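PDB 1VGM: 378aa long hypothetical citrate synthase from Sulfolobus tokodaii, which is a hypothetical member of the citrate synthase family, a largely helical protein whose model pairs two copies of the chain in a dimer. Local coordinates for residues Y181-V186 / L344-E349; I14-L19 / E352-L357; V231-V236 / D240-E245; I271-A276 / K288-A293. All coordinates share one frame; numbering follows the deposited sequence.

The four contacts close a mostly helical fold at several sequence separations at once. Interaction 2, joining strand 13-17 to the end of helix 331-353, spans almost the whole chain; interaction 1 lies within that span, and interactions 3 and 4 follow one another inside interaction 1. Interactions 1 and 2 share helix 331-353, have centres 11 Å apart, and meet where Glu349 bridges to Lys15. Interactions 3 and 4, centres 16 Å apart, meet through Lys288 and Gly234. These two pairs are linked by Tyr181 packing on Phe272, although the centres of interactions 2 and 3 lie 45 Å apart. The N-terminal strand, helix 331-353 and helices between 222 and 304 are thereby tied together.

Interaction 1. Residues Y181-V186 / L344-E349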
loop_
_atom_site.group_PDB
_atom_site.type_symbol
_atom_site.label_atom_id
_atom_site.label_comp_id
_atom_site.label_asym_id
_atom_site.label_seq_id
_atom_site.Cartn_x
_atom_site.Cartn_y
_atom_site.Cartn_z
ATOM N N TYR A 181 15.828 14.593 -2.089
ATOM C CA TYR A 181 15.101 13.459 -1.531
ATOM C C TYR A 181 14.477 12.565 -2.622
ATOM O O TYR A 181 13.695 11.661 -2.321
ATOM C CB TYR A 181 13.996 13.971 -0.604
ATOM C CG TYR A 181 14.379 14.145 0.858
ATOM C CD1 TYR A 181 13.862 15.201 1.605
ATOM C CD2 TYR A 181 15.155 13.193 1.524
ATOM C CE1 TYR A 181 14.087 15.300 2.981
ATOM C CE2 TYR A 181 15.390 13.284 2.902
ATOM C CZ TYR A 181 14.846 14.339 3.625
ATOM O OH TYR A 181 15.025 14.423 4.990
ATOM N N THR A 182 14.813 12.815 -3.883
ATOM C CA THR A 182 14.161 12.125 -4.998
ATOM C C THR A 182 14.266 10.597 -4.966
ATOM O O THR A 182 13.277 9.907 -5.210
ATOM C CB THR A 182 14.698 12.651 -6.350
ATOM O OG1 THR A 182 14.024 13.877 -6.669
ATOM C CG2 THR A 182 14.477 11.619 -7.481
ATOM N N ASP A 183 15.447 10.063 -4.666
ATOM C CA ASP A 183 15.591 8.614 -4.524
ATOM C C ASP A 183 16.797 8.205 -3.675
ATOM O O ASP A 183 17.796 8.926 -3.611
ATOM C CB ASP A 183 15.695 7.959 -5.904
ATOM C CG ASP A 183 15.515 6.457 -5.847
ATOM O OD1 ASP A 183 14.645 5.996 -5.081
ATOM O OD2 ASP A 183 16.236 5.737 -6.567
ATOM N N HIS A 184 16.690 7.044 -3.027
ATOM C CA HIS A 184 17.768 6.504 -2.200
ATOM C C HIS A 184 17.376 5.132 -1.656
ATOM O O HIS A 184 16.411 5.009 -0.901
ATOM C CB HIS A 184 18.078 7.447 -1.024
ATOM C CG HIS A 184 19.531 7.511 -0.661
ATOM N ND1 HIS A 184 20.107 6.661 0.258
ATOM C CD2 HIS A 184 20.528 8.323 -1.096
ATOM C CE1 HIS A 184 21.394 6.946 0.375
ATOM N NE2 HIS A 184 21.673 7.950 -0.438
ATOM N N GLU A 185 18.141 4.112 -2.039
ATOM C CA GLU A 185 17.924 2.749 -1.573
ATOM C C GLU A 185 16.506 2.286 -1.897
ATOM O O GLU A 185 15.833 2.878 -2.735
ATOM C CB GLU A 185 18.183 2.666 -0.070
ATOM C CG GLU A 185 19.622 3.004 0.317
ATOM C CD GLU A 185 19.748 3.450 1.766
ATOM O OE1 GLU A 185 19.856 2.583 2.652
ATOM O OE2 GLU A 185 19.734 4.674 2.019
ATOM N N VAL A 186 16.058 1.222 -1.243
ATOM C CA VAL A 186 14.705 0.723 -1.455
ATOM C C VAL A 186 14.037 0.523 -0.106
ATOM O O VAL A 186 13.899 -0.603 0.374
ATOM C CB VAL A 186 14.706 -0.618 -2.216
ATOM C CG1 VAL A 186 13.327 -0.888 -2.776
ATOM C CG2 VAL A 186 15.729 -0.586 -3.338
ATOM N N LEU A 344 7.870 6.636 -8.671
ATOM C CA LEU A 344 7.341 6.484 -10.023
ATOM C C LEU A 344 8.404 5.916 -10.968
ATOM O O LEU A 344 8.124 5.025 -11.767
ATOM C CB LEU A 344 6.846 7.831 -10.556
ATOM C CG LEU A 344 5.592 8.431 -9.910
ATOM C CD1 LEU A 344 5.436 9.868 -10.388
ATOM C CD2 LEU A 344 4.349 7.603 -10.258
ATOM N N ALA A 345 9.628 6.427 -10.875
ATOM C CA ALA A 345 10.710 5.931 -11.724
ATOM C C ALA A 345 10.933 4.435 -11.501
ATOM O O ALA A 345 11.167 3.687 -12.444
ATOM C CB ALA A 345 11.998 6.708 -11.449
ATOM N N HIS A 346 10.849 4.002 -10.250
ATOM C CA HIS A 346 11.107 2.606 -9.910
ATOM C C HIS A 346 10.019 1.646 -10.389
ATOM O O HIS A 346 10.324 0.544 -10.842
ATOM C CB HIS A 346 11.281 2.440 -8.393
ATOM C CG HIS A 346 12.673 2.704 -7.911
ATOM N ND1 HIS A 346 13.703 1.801 -8.071
ATOM C CD2 HIS A 346 13.212 3.781 -7.293
ATOM C CE1 HIS A 346 14.815 2.313 -7.577
ATOM N NE2 HIS A 346 14.544 3.516 -7.098
ATOM N N ILE A 347 8.754 2.038 -10.274
ATOM C CA ILE A 347 7.687 1.130 -10.678
ATOM C C ILE A 347 7.554 1.064 -12.200
ATOM O O ILE A 347 7.124 0.046 -12.746
ATOM C CB ILE A 347 6.305 1.517 -10.051
ATOM C CG1 ILE A 347 5.943 2.964 -10.389
ATOM C CG2 ILE A 347 6.347 1.316 -8.540
ATOM C CD1 ILE A 347 4.589 3.405 -9.841
ATOM N N ILE A 348 7.931 2.139 -12.886
ATOM C CA ILE A 348 7.942 2.134 -14.344
ATOM C C ILE A 348 9.052 1.215 -14.846
ATOM O O ILE A 348 8.841 0.423 -15.767
ATOM C CB ILE A 348 8.153 3.567 -14.915
ATOM C CG1 ILE A 348 6.914 4.417 -14.644
ATOM C CG2 ILE A 348 8.388 3.511 -16.418
ATOM C CD1 ILE A 348 7.030 5.844 -15.132
ATOM N N GLU A 349 10.232 1.312 -14.238
ATOM C CA GLU A 349 11.308 0.361 -14.520
ATOM C C GLU A 349 10.814 -1.057 -14.310
ATOM O O GLU A 349 10.979 -1.917 -15.177
ATOM C CB GLU A 349 12.507 0.612 -13.602
ATOM C CG GLU A 349 13.568 1.515 -14.190
ATOM C CD GLU A 349 14.801 1.621 -13.312
ATOM O OE1 GLU A 349 15.869 1.993 -13.846
ATOM O OE2 GLU A 349 14.707 1.341 -12.095
#
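Asp183 and His346 approach from opposite directions, the carboxylate at the edge of the imidazole, the aspartate reaching from the loop between helices 168-180 and 188-197 and the histidine from helix 331-353. The aspartate CB leads toward the helix, and with CG anti to the backbone N (chi1 -166°) the carboxylate is carried straight to the ring. CG itself lies in the imidazole plane, beyond the ring edge and 3.3 Å from His346 NE2. Of the two oxygens, OD2 takes the hydrogen bond, His346 NE2 to Asp183 OD2 at 2.8 Å, on its syn side. The donor stands 30° out of the carboxylate plane; carboxylate and ring planes are 58° apart. OD1 rests near the ring carbon, 3.4 Å from His346 CD2. This is a buried histidine-carboxylate pair in the helical citrate synthase fold, tying a loop between two helices to a helix some 160 residues further along the chain. Thr20 OG1 gives Asp183 OD2 a second hydrogen-bonding partner, while Lys15 NZ is hydrogen-bonded to His346 ND1. The ring is thus held at both nitrogens, which fixes its rotation. The loop's own histidine, next to Asp183, makes a similar pair: His184 ND1 donates to the anti lone pair of Glu185 OE2 at 2.7 Å, with the oxygen in the ring plane.

Interaction 2. Residues I14-L19 / E352-L357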
loop_
_atom_site.group_PDB
_atom_site.type_symbol
_atom_site.label_atom_id
_atom_site.label_comp_id
_atom_site.label_asym_id
_atom_site.label_seq_id
_atom_site.Cartn_x
_atom_site.Cartn_y
_atom_site.Cartn_z
ATOM N N ILE A 14 15.531 -7.031 -4.914
ATOM C CA ILE A 14 14.158 -7.069 -5.401
ATOM C C ILE A 14 14.064 -6.583 -6.847
ATOM O O ILE A 14 13.113 -6.899 -7.554
ATOM C CB ILE A 14 13.205 -6.217 -4.510
ATOM C CG1 ILE A 14 11.750 -6.484 -4.919
ATOM C CG2 ILE A 14 13.545 -4.729 -4.620
ATOM C CD1 ILE A 14 10.726 -5.815 -4.029
ATOM N N LYS A 15 15.061 -5.822 -7.284
ATOM C CA LYS A 15 15.138 -5.394 -8.681
ATOM C C LYS A 15 16.523 -4.837 -8.983
ATOM O O LYS A 15 17.312 -4.583 -8.077
ATOM C CB LYS A 15 14.087 -4.314 -8.969
ATOM C CG LYS A 15 14.355 -2.972 -8.269
ATOM C CD LYS A 15 13.187 -2.004 -8.434
ATOM C CE LYS A 15 13.118 -1.427 -9.851
ATOM N NZ LYS A 15 14.082 -0.306 -10.057
ATOM N N THR A 16 16.811 -4.636 -10.260
ATOM C CA THR A 16 17.917 -3.776 -10.652
ATOM C C THR A 16 17.371 -2.372 -10.861
ATOM O O THR A 16 16.159 -2.183 -10.979
ATOM C CB THR A 16 18.564 -4.269 -11.956
ATOM O OG1 THR A 16 17.647 -4.079 -13.043
ATOM C CG2 THR A 16 18.926 -5.757 -11.842
ATOM N N THR A 17 18.263 -1.392 -10.899
ATOM C CA THR A 17 17.878 -0.029 -11.214
ATOM C C THR A 17 18.973 0.668 -12.022
ATOM O O THR A 17 20.163 0.456 -11.775
ATOM C CB THR A 17 17.628 0.766 -9.923
ATOM O OG1 THR A 17 17.059 2.040 -10.247
ATOM C CG2 THR A 17 18.942 0.955 -9.146
ATOM N N GLY A 18 18.564 1.496 -12.983
ATOM C CA GLY A 18 19.490 2.401 -13.651
ATOM C C GLY A 18 19.532 3.787 -13.022
ATOM O O GLY A 18 20.221 4.690 -13.513
ATOM N N LEU A 19 18.794 3.962 -11.929
ATOM C CA LEU A 19 18.438 5.295 -11.463
ATOM C C LEU A 19 19.489 5.874 -10.507
ATOM O O LEU A 19 20.006 6.965 -10.736
ATOM C CB LEU A 19 17.065 5.255 -10.780
ATOM C CG LEU A 19 15.893 4.749 -11.634
ATOM C CD1 LEU A 19 14.656 4.496 -10.762
ATOM C CD2 LEU A 19 15.591 5.775 -12.718
ATOM N N GLU A 352 7.818 -1.982 -16.885
ATOM C CA GLU A 352 8.206 -2.021 -18.299
ATOM C C GLU A 352 9.357 -2.969 -18.613
ATOM O O GLU A 352 9.417 -3.531 -19.719
ATOM C CB GLU A 352 8.552 -0.626 -18.796
ATOM C CG GLU A 352 7.377 0.328 -18.732
ATOM C CD GLU A 352 7.681 1.649 -19.399
ATOM O OE1 GLU A 352 8.860 1.875 -19.733
ATOM O OE2 GLU A 352 6.745 2.454 -19.586
ATOM N N GLU A 353 10.254 -3.169 -17.655
ATOM C CA GLU A 353 11.493 -3.884 -17.954
ATOM C C GLU A 353 11.787 -5.134 -17.122
ATOM O O GLU A 353 12.640 -5.947 -17.509
ATOM C CB GLU A 353 12.676 -2.931 -17.840
ATOM C CG GLU A 353 12.698 -1.794 -18.863
ATOM C CD GLU A 353 13.882 -0.844 -18.661
ATOM O OE1 GLU A 353 15.037 -1.323 -18.671
ATOM O OE2 GLU A 353 13.664 0.378 -18.493
ATOM N N GLN A 354 11.122 -5.294 -15.978
ATOM C CA GLN A 354 11.472 -6.379 -15.069
ATOM C C GLN A 354 10.277 -7.096 -14.447
ATOM O O GLN A 354 10.399 -7.650 -13.351
ATOM C CB GLN A 354 12.337 -5.860 -13.925
ATOM C CG GLN A 354 13.564 -5.092 -14.329
ATOM C CD GLN A 354 14.301 -4.536 -13.129
ATOM O OE1 GLN A 354 14.843 -5.288 -12.315
ATOM N NE2 GLN A 354 14.322 -3.211 -13.008
ATOM N N HIS A 355 9.128 -7.087 -15.111
ATOM C CA HIS A 355 7.905 -7.384 -14.392
ATOM C C HIS A 355 7.781 -8.847 -14.030
ATOM O O HIS A 355 8.032 -9.730 -14.846
ATOM C CB HIS A 355 6.660 -6.988 -15.173
ATOM C CG HIS A 355 5.395 -7.341 -14.455
ATOM N ND1 HIS A 355 4.740 -8.536 -14.651
ATOM C CD2 HIS A 355 4.738 -6.711 -13.451
ATOM C CE1 HIS A 355 3.736 -8.632 -13.798
ATOM N NE2 HIS A 355 3.713 -7.540 -13.057
ATOM N N ARG A 356 7.368 -9.083 -12.793
ATOM C CA ARG A 356 7.062 -10.413 -12.299
ATOM C C ARG A 356 6.132 -10.194 -11.112
ATOM O O ARG A 356 6.443 -9.395 -10.225
ATOM C CB ARG A 356 8.353 -11.104 -11.844
ATOM C CG ARG A 356 8.187 -12.535 -11.352
ATOM C CD ARG A 356 7.839 -13.486 -12.487
ATOM N NE ARG A 356 8.540 -13.150 -13.726
ATOM C CZ ARG A 356 7.988 -13.221 -14.937
ATOM N NH1 ARG A 356 6.750 -13.680 -15.084
ATOM N NH2 ARG A 356 8.671 -12.829 -16.006
ATOM N N LEU A 357 4.989 -10.878 -11.108
ATOM C CA LEU A 357 4.080 -10.833 -9.964
ATOM C C LEU A 357 4.840 -11.237 -8.706
ATOM O O LEU A 357 5.620 -12.183 -8.727
ATOM C CB LEU A 357 2.896 -11.784 -10.173
ATOM C CG LEU A 357 1.930 -11.870 -8.988
ATOM C CD1 LEU A 357 1.123 -10.580 -8.895
ATOM C CD2 LEU A 357 1.011 -13.077 -9.146
#
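The amide of Gln354 lies against the backbone of Thr16, its oxygen and nitrogen both engaged by that backbone. Its OE1 receives Thr16 N at 2.9 Å, in the carbonyl plane and on a lone pair, while its NE2 returns a bond of 2.9 Å to Thr16 O. For that second bond the acceptor lies close to the amide plane, but the donor stands 43° out of the plane of the Thr16 carbonyl. Lys15 NZ reaches Thr16 O from the opposite face of that plane, also at 2.9 Å, so two donors grip the one oxygen. Beside the amide, Lys15 CB packs 3.6 Å from Gln354 OE1. The glutamine chain runs extended beyond CG (chi2 176°), which lets an amide rooted just past the helix end act like a strand partner, using the donor and acceptor of a single residue. Two amide bonds also fix which end of the amide is oxygen and which is nitrogen. Lys15 NZ has its salt bridge with Glu349, one helical turn back from Glu353. Strand 13-17 is thereby fastened to the end of helix 331-353, while Lys15, Thr16 and Thr17 pair in a parallel ladder with a strand of the second subunit.

Interaction 3. Residues V231-V236 / D240-E245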
loop_
_atom_site.group_PDB
_atom_site.type_symbol
_atom_site.label_atom_id
_atom_site.label_comp_id
_atom_site.label_asym_id
_atom_site.label_seq_id
_atom_site.Cartn_x
_atom_site.Cartn_y
_atom_site.Cartn_z
ATOM N N VAL A 231 14.497 22.075 18.802
ATOM C CA VAL A 231 13.421 22.780 19.487
ATOM C C VAL A 231 13.510 22.553 20.995
ATOM O O VAL A 231 13.363 23.481 21.788
ATOM C CB VAL A 231 12.043 22.299 18.997
ATOM C CG1 VAL A 231 10.940 22.986 19.791
ATOM C CG2 VAL A 231 11.888 22.585 17.511
ATOM N N GLU A 232 13.763 21.312 21.388
ATOM C CA GLU A 232 13.883 20.984 22.801
ATOM C C GLU A 232 15.124 21.624 23.441
ATOM O O GLU A 232 15.068 22.112 24.569
ATOM C CB GLU A 232 13.926 19.466 22.976
ATOM C CG GLU A 232 13.943 19.009 24.426
ATOM C CD GLU A 232 13.672 17.519 24.565
ATOM O OE1 GLU A 232 12.485 17.134 24.622
ATOM O OE2 GLU A 232 14.644 16.735 24.611
ATOM N N ILE A 233 16.241 21.621 22.719
ATOM C CA ILE A 233 17.445 22.279 23.207
ATOM C C ILE A 233 17.209 23.760 23.489
ATOM O O ILE A 233 17.667 24.277 24.507
ATOM C CB ILE A 233 18.604 22.128 22.208
ATOM C CG1 ILE A 233 19.008 20.657 22.131
ATOM C CG2 ILE A 233 19.798 22.969 22.645
ATOM C CD1 ILE A 233 19.606 20.255 20.810
ATOM N N GLY A 234 16.498 24.436 22.592
ATOM C CA GLY A 234 15.972 25.751 22.910
ATOM C C GLY A 234 16.906 26.882 22.522
ATOM O O GLY A 234 16.496 27.846 21.880
ATOM N N SER A 235 18.170 26.760 22.911
ATOM C CA SER A 235 19.168 27.772 22.597
ATOM C C SER A 235 20.539 27.131 22.482
ATOM O O SER A 235 20.775 26.058 23.029
ATOM C CB SER A 235 19.202 28.836 23.694
ATOM O OG SER A 235 19.764 30.037 23.198
ATOM N N VAL A 236 21.443 27.804 21.780
ATOM C CA VAL A 236 22.783 27.282 21.548
ATOM C C VAL A 236 23.531 27.078 22.863
ATOM O O VAL A 236 24.328 26.145 22.999
ATOM C CB VAL A 236 23.598 28.237 20.656
ATOM C CG1 VAL A 236 24.725 27.471 19.978
ATOM C CG2 VAL A 236 22.690 28.876 19.619
ATOM N N ASP A 240 25.335 21.833 24.893
ATOM C CA ASP A 240 26.280 20.920 25.533
ATOM C C ASP A 240 25.633 20.155 26.679
ATOM O O ASP A 240 25.809 18.946 26.805
ATOM C CB ASP A 240 27.499 21.687 26.056
ATOM C CG ASP A 240 28.386 22.201 24.938
ATOM O OD1 ASP A 240 29.614 22.271 25.143
ATOM O OD2 ASP A 240 27.859 22.536 23.854
ATOM N N LYS A 241 24.889 20.862 27.517
ATOM C CA LYS A 241 24.152 20.227 28.601
ATOM C C LYS A 241 23.231 19.119 28.074
ATOM O O LYS A 241 23.213 18.009 28.613
ATOM C CB LYS A 241 23.338 21.285 29.347
ATOM C CG LYS A 241 22.404 20.743 30.416
ATOM C CD LYS A 241 21.587 21.868 31.041
ATOM C CE LYS A 241 20.935 21.434 32.348
ATOM N NZ LYS A 241 20.523 22.613 33.174
ATOM N N TRP A 242 22.472 19.429 27.023
ATOM C CA TRP A 242 21.490 18.503 26.454
ATOM C C TRP A 242 22.168 17.247 25.908
ATOM O O TRP A 242 21.734 16.125 26.164
ATOM C CB TRP A 242 20.713 19.197 25.327
ATOM C CG TRP A 242 19.649 18.355 24.699
ATOM C CD1 TRP A 242 18.329 18.308 25.047
ATOM C CD2 TRP A 242 19.804 17.460 23.586
ATOM N NE1 TRP A 242 17.652 17.441 24.217
ATOM C CE2 TRP A 242 18.534 16.907 23.313
ATOM C CE3 TRP A 242 20.889 17.087 22.782
ATOM C CZ2 TRP A 242 18.316 16.000 22.269
ATOM C CZ3 TRP A 242 20.672 16.181 21.739
ATOM C CH2 TRP A 242 19.394 15.650 21.496
ATOM N N PHE A 243 23.238 17.450 25.151
ATOM C CA PHE A 243 23.973 16.347 24.545
ATOM C C PHE A 243 24.493 15.373 25.597
ATOM O O PHE A 243 24.361 14.156 25.442
ATOM C CB PHE A 243 25.146 16.900 23.726
ATOM C CG PHE A 243 25.817 15.879 22.864
ATOM C CD1 PHE A 243 26.850 15.096 23.367
ATOM C CD2 PHE A 243 25.431 15.706 21.539
ATOM C CE1 PHE A 243 27.481 14.146 22.561
ATOM C CE2 PHE A 243 26.056 14.757 20.725
ATOM C CZ PHE A 243 27.083 13.983 21.233
ATOM N N GLU A 244 25.097 15.900 26.658
ATOM C CA GLU A 244 25.672 15.045 27.694
ATOM C C GLU A 244 24.552 14.276 28.401
ATOM O O GLU A 244 24.685 13.088 28.690
ATOM C CB GLU A 244 26.461 15.883 28.710
ATOM C CG GLU A 244 26.982 15.088 29.916
ATOM C CD GLU A 244 28.102 14.115 29.560
ATOM O OE1 GLU A 244 28.365 13.178 30.352
ATOM O OE2 GLU A 244 28.722 14.289 28.493
ATOM N N GLU A 245 23.444 14.960 28.662
ATOM C CA GLU A 245 22.342 14.371 29.410
ATOM C C GLU A 245 21.609 13.303 28.599
ATOM O O GLU A 245 21.450 12.168 29.048
ATOM C CB GLU A 245 21.361 15.463 29.838
ATOM C CG GLU A 245 20.167 14.958 30.630
ATOM C CD GLU A 245 19.157 16.052 30.919
ATOM O OE1 GLU A 245 17.945 15.754 30.941
ATOM O OE2 GLU A 245 19.566 17.210 31.127
HETATM O O HOH W 1 26.162 24.651 24.493
#
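Ile233 and Trp242 mark the closest backbone approach, CA to CA 6.4 Å, between the end of helix 222-233 and the first turns of helix 239-249. The arrangement is two consecutive helices joined by a short loop, packed against each other in the helical citrate synthase fold. Gly234 ends the first helix with a positive phi of 92°, a backbone geometry suited to a residue without a side chain. A water lies between Val236 O and Asp240 N farther on, accepting from Asp240 N at 3.0 Å. The indole of Trp242 is held from two directions. Ile233 sends CG1 over one face, 3.6 Å from the centroid of the five-membered ring and 15° off its normal, a CH-pi contact. Its CD1 continues over the six-membered ring, 3.9 Å from Trp242 CE3. Ile233 also packs on Ile292, so the same side chain touches helix 284-304 as well. From the ring edge comes Glu232, whose extended chain carries the carboxylate to the indole N-H. Trp242 NE1 donates to the anti lone pair of Glu232 OE2 at 3.1 Å, almost straight at 173°.

Interaction 4. Residues I271-A276 / K288-A293; sequences IFKTLA and KYYEIA
Lys273 and Tyr290 each hold CG opposite the backbone N, chi1 -175° and -178°, which sends both side chains out from their helices to meet at about a right angle. They join helices 267-280 and 284-304, a helical hairpin closed by a short connection within the all-helical part of the citrate synthase fold. The lysine runs straight through its first three torsions and turns only at the last (chi4 67°), bringing the ammonium round to the phenol. There Lys273 NZ makes a weak hydrogen bond to Tyr290 OH at 3.3 Å, while the lysine methylenes lie alongside, CE 3.6 Å from the same oxygen. The ammonium also has a salt bridge to Glu297 and a hydrogen bond to Tyr316, which may be why this bond is long. Nearer the backbones the ring meets the Ala276 methyl. Ala276 and Tyr290 make the closest backbone approach, CA to CA 6.7 Å, and the alanine CB points toward helix 284-304 and meets the ring obliquely. Tyr290 thus spans the interface lengthwise, its ring against the alanine and its hydroxyl at the lysine. Helix 314-323 lies beside helix 284-304, touching Ala293. The methyl contact itself is Ala276 CB to Tyr290 CD1, 3.7 Å.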
loop_
_atom_site.group_PDB
_atom_site.type_symbol
_atom_site.label_atom_id
_atom_site.label_comp_id
_atom_site.label_asym_id
_atom_site.label_seq_id
_atom_site.Cartn_x
_atom_site.Cartn_y
_atom_site.Cartn_z
ATOM N N ILE A 271 24.489 19.513 1.626
ATOM C CA ILE A 271 23.765 20.474 0.807
ATOM C C ILE A 271 22.626 21.113 1.607
ATOM O O ILE A 271 22.466 22.327 1.600
ATOM C CB ILE A 271 23.210 19.804 -0.480
ATOM C CG1 ILE A 271 24.378 19.315 -1.337
ATOM C CG2 ILE A 271 22.328 20.783 -1.253
ATOM C CD1 ILE A 271 23.975 18.414 -2.487
ATOM N N PHE A 272 21.846 20.304 2.315
ATOM C CA PHE A 272 20.840 20.855 3.223
ATOM C C PHE A 272 21.452 21.855 4.205
ATOM O O PHE A 272 20.860 22.898 4.507
ATOM C CB PHE A 272 20.150 19.734 4.006
ATOM C CG PHE A 272 18.977 19.125 3.292
ATOM C CD1 PHE A 272 18.943 17.763 3.018
ATOM C CD2 PHE A 272 17.908 19.912 2.893
ATOM C CE1 PHE A 272 17.855 17.199 2.348
ATOM C CE2 PHE A 272 16.823 19.359 2.227
ATOM C CZ PHE A 272 16.795 18.000 1.954
ATOM N N LYS A 273 22.637 21.536 4.711
ATOM C CA LYS A 273 23.281 22.417 5.675
ATOM C C LYS A 273 23.542 23.782 5.035
ATOM O O LYS A 273 23.197 24.813 5.604
ATOM C CB LYS A 273 24.596 21.804 6.172
ATOM C CG LYS A 273 25.281 22.618 7.279
ATOM C CD LYS A 273 26.567 21.955 7.745
ATOM C CE LYS A 273 27.423 22.893 8.587
ATOM N NZ LYS A 273 26.776 23.226 9.878
ATOM N N THR A 274 24.139 23.780 3.846
ATOM C CA THR A 274 24.457 25.025 3.156
ATOM C C THR A 274 23.187 25.829 2.869
ATOM O O THR A 274 23.183 27.054 2.965
ATOM C CB THR A 274 25.202 24.753 1.822
ATOM O OG1 THR A 274 24.329 24.083 0.906
ATOM C CG2 THR A 274 26.388 23.870 2.057
ATOM N N LEU A 275 22.105 25.140 2.523
ATOM C CA LEU A 275 20.804 25.793 2.447
ATOM C C LEU A 275 20.407 26.420 3.775
ATOM O O LEU A 275 20.072 27.598 3.839
ATOM C CB LEU A 275 19.736 24.789 2.018
ATOM C CG LEU A 275 19.880 24.255 0.598
ATOM C CD1 LEU A 275 18.828 23.189 0.359
ATOM C CD2 LEU A 275 19.763 25.415 -0.407
ATOM N N ALA A 276 20.439 25.627 4.840
ATOM C CA ALA A 276 20.136 26.141 6.172
ATOM C C ALA A 276 21.010 27.349 6.478
ATOM O O ALA A 276 20.518 28.391 6.896
ATOM C CB ALA A 276 20.358 25.052 7.216
ATOM N N LYS A 288 18.858 30.673 15.022
ATOM C CA LYS A 288 18.783 30.063 16.339
ATOM C C LYS A 288 18.953 28.555 16.216
ATOM O O LYS A 288 19.793 27.964 16.888
ATOM C CB LYS A 288 17.439 30.382 17.004
ATOM C CG LYS A 288 17.293 29.815 18.415
ATOM C CD LYS A 288 16.162 30.497 19.195
ATOM C CE LYS A 288 14.794 29.882 18.904
ATOM N NZ LYS A 288 14.661 28.509 19.477
ATOM N N TYR A 289 18.157 27.932 15.355
ATOM C CA TYR A 289 18.158 26.483 15.277
ATOM C C TYR A 289 19.383 25.983 14.531
ATOM O O TYR A 289 19.953 24.944 14.880
ATOM C CB TYR A 289 16.875 25.988 14.606
ATOM C CG TYR A 289 15.668 26.163 15.493
ATOM C CD1 TYR A 289 14.532 26.830 15.035
ATOM C CD2 TYR A 289 15.679 25.697 16.812
ATOM C CE1 TYR A 289 13.443 27.034 15.864
ATOM C CE2 TYR A 289 14.595 25.896 17.651
ATOM C CZ TYR A 289 13.480 26.568 17.172
ATOM O OH TYR A 289 12.409 26.782 18.008
ATOM N N TYR A 290 19.802 26.734 13.520
ATOM C CA TYR A 290 21.019 26.402 12.791
ATOM C C TYR A 290 22.197 26.304 13.751
ATOM O O TYR A 290 22.966 25.342 13.705
ATOM C CB TYR A 290 21.312 27.461 11.727
ATOM C CG TYR A 290 22.534 27.143 10.899
ATOM C CD1 TYR A 290 22.554 26.033 10.057
ATOM C CD2 TYR A 290 23.678 27.941 10.967
ATOM C CE1 TYR A 290 23.680 25.725 9.304
ATOM C CE2 TYR A 290 24.812 27.641 10.217
ATOM C CZ TYR A 290 24.803 26.528 9.390
ATOM O OH TYR A 290 25.923 26.208 8.659
ATOM N N GLU A 291 22.342 27.296 14.622
ATOM C CA GLU A 291 23.516 27.360 15.479
ATOM C C GLU A 291 23.500 26.236 16.511
ATOM O O GLU A 291 24.536 25.633 16.805
ATOM C CB GLU A 291 23.589 28.713 16.188
ATOM C CG GLU A 291 24.028 29.858 15.294
ATOM C CD GLU A 291 24.276 31.138 16.072
ATOM O OE1 GLU A 291 23.622 31.337 17.117
ATOM O OE2 GLU A 291 25.123 31.943 15.636
ATOM N N ILE A 292 22.319 25.956 17.050
ATOM C CA ILE A 292 22.109 24.771 17.863
ATOM C C ILE A 292 22.519 23.509 17.104
ATOM O O ILE A 292 23.317 22.719 17.597
ATOM C CB ILE A 292 20.625 24.670 18.295
ATOM C CG1 ILE A 292 20.330 25.734 19.350
ATOM C CG2 ILE A 292 20.321 23.288 18.854
ATOM C CD1 ILE A 292 18.852 25.908 19.640
ATOM N N ALA A 293 21.985 23.334 15.896
ATOM C CA ALA A 293 22.302 22.171 15.070
ATOM C C ALA A 293 23.797 22.035 14.780
ATOM O O ALA A 293 24.332 20.924 14.806
ATOM C CB ALA A 293 21.522 22.235 13.755
#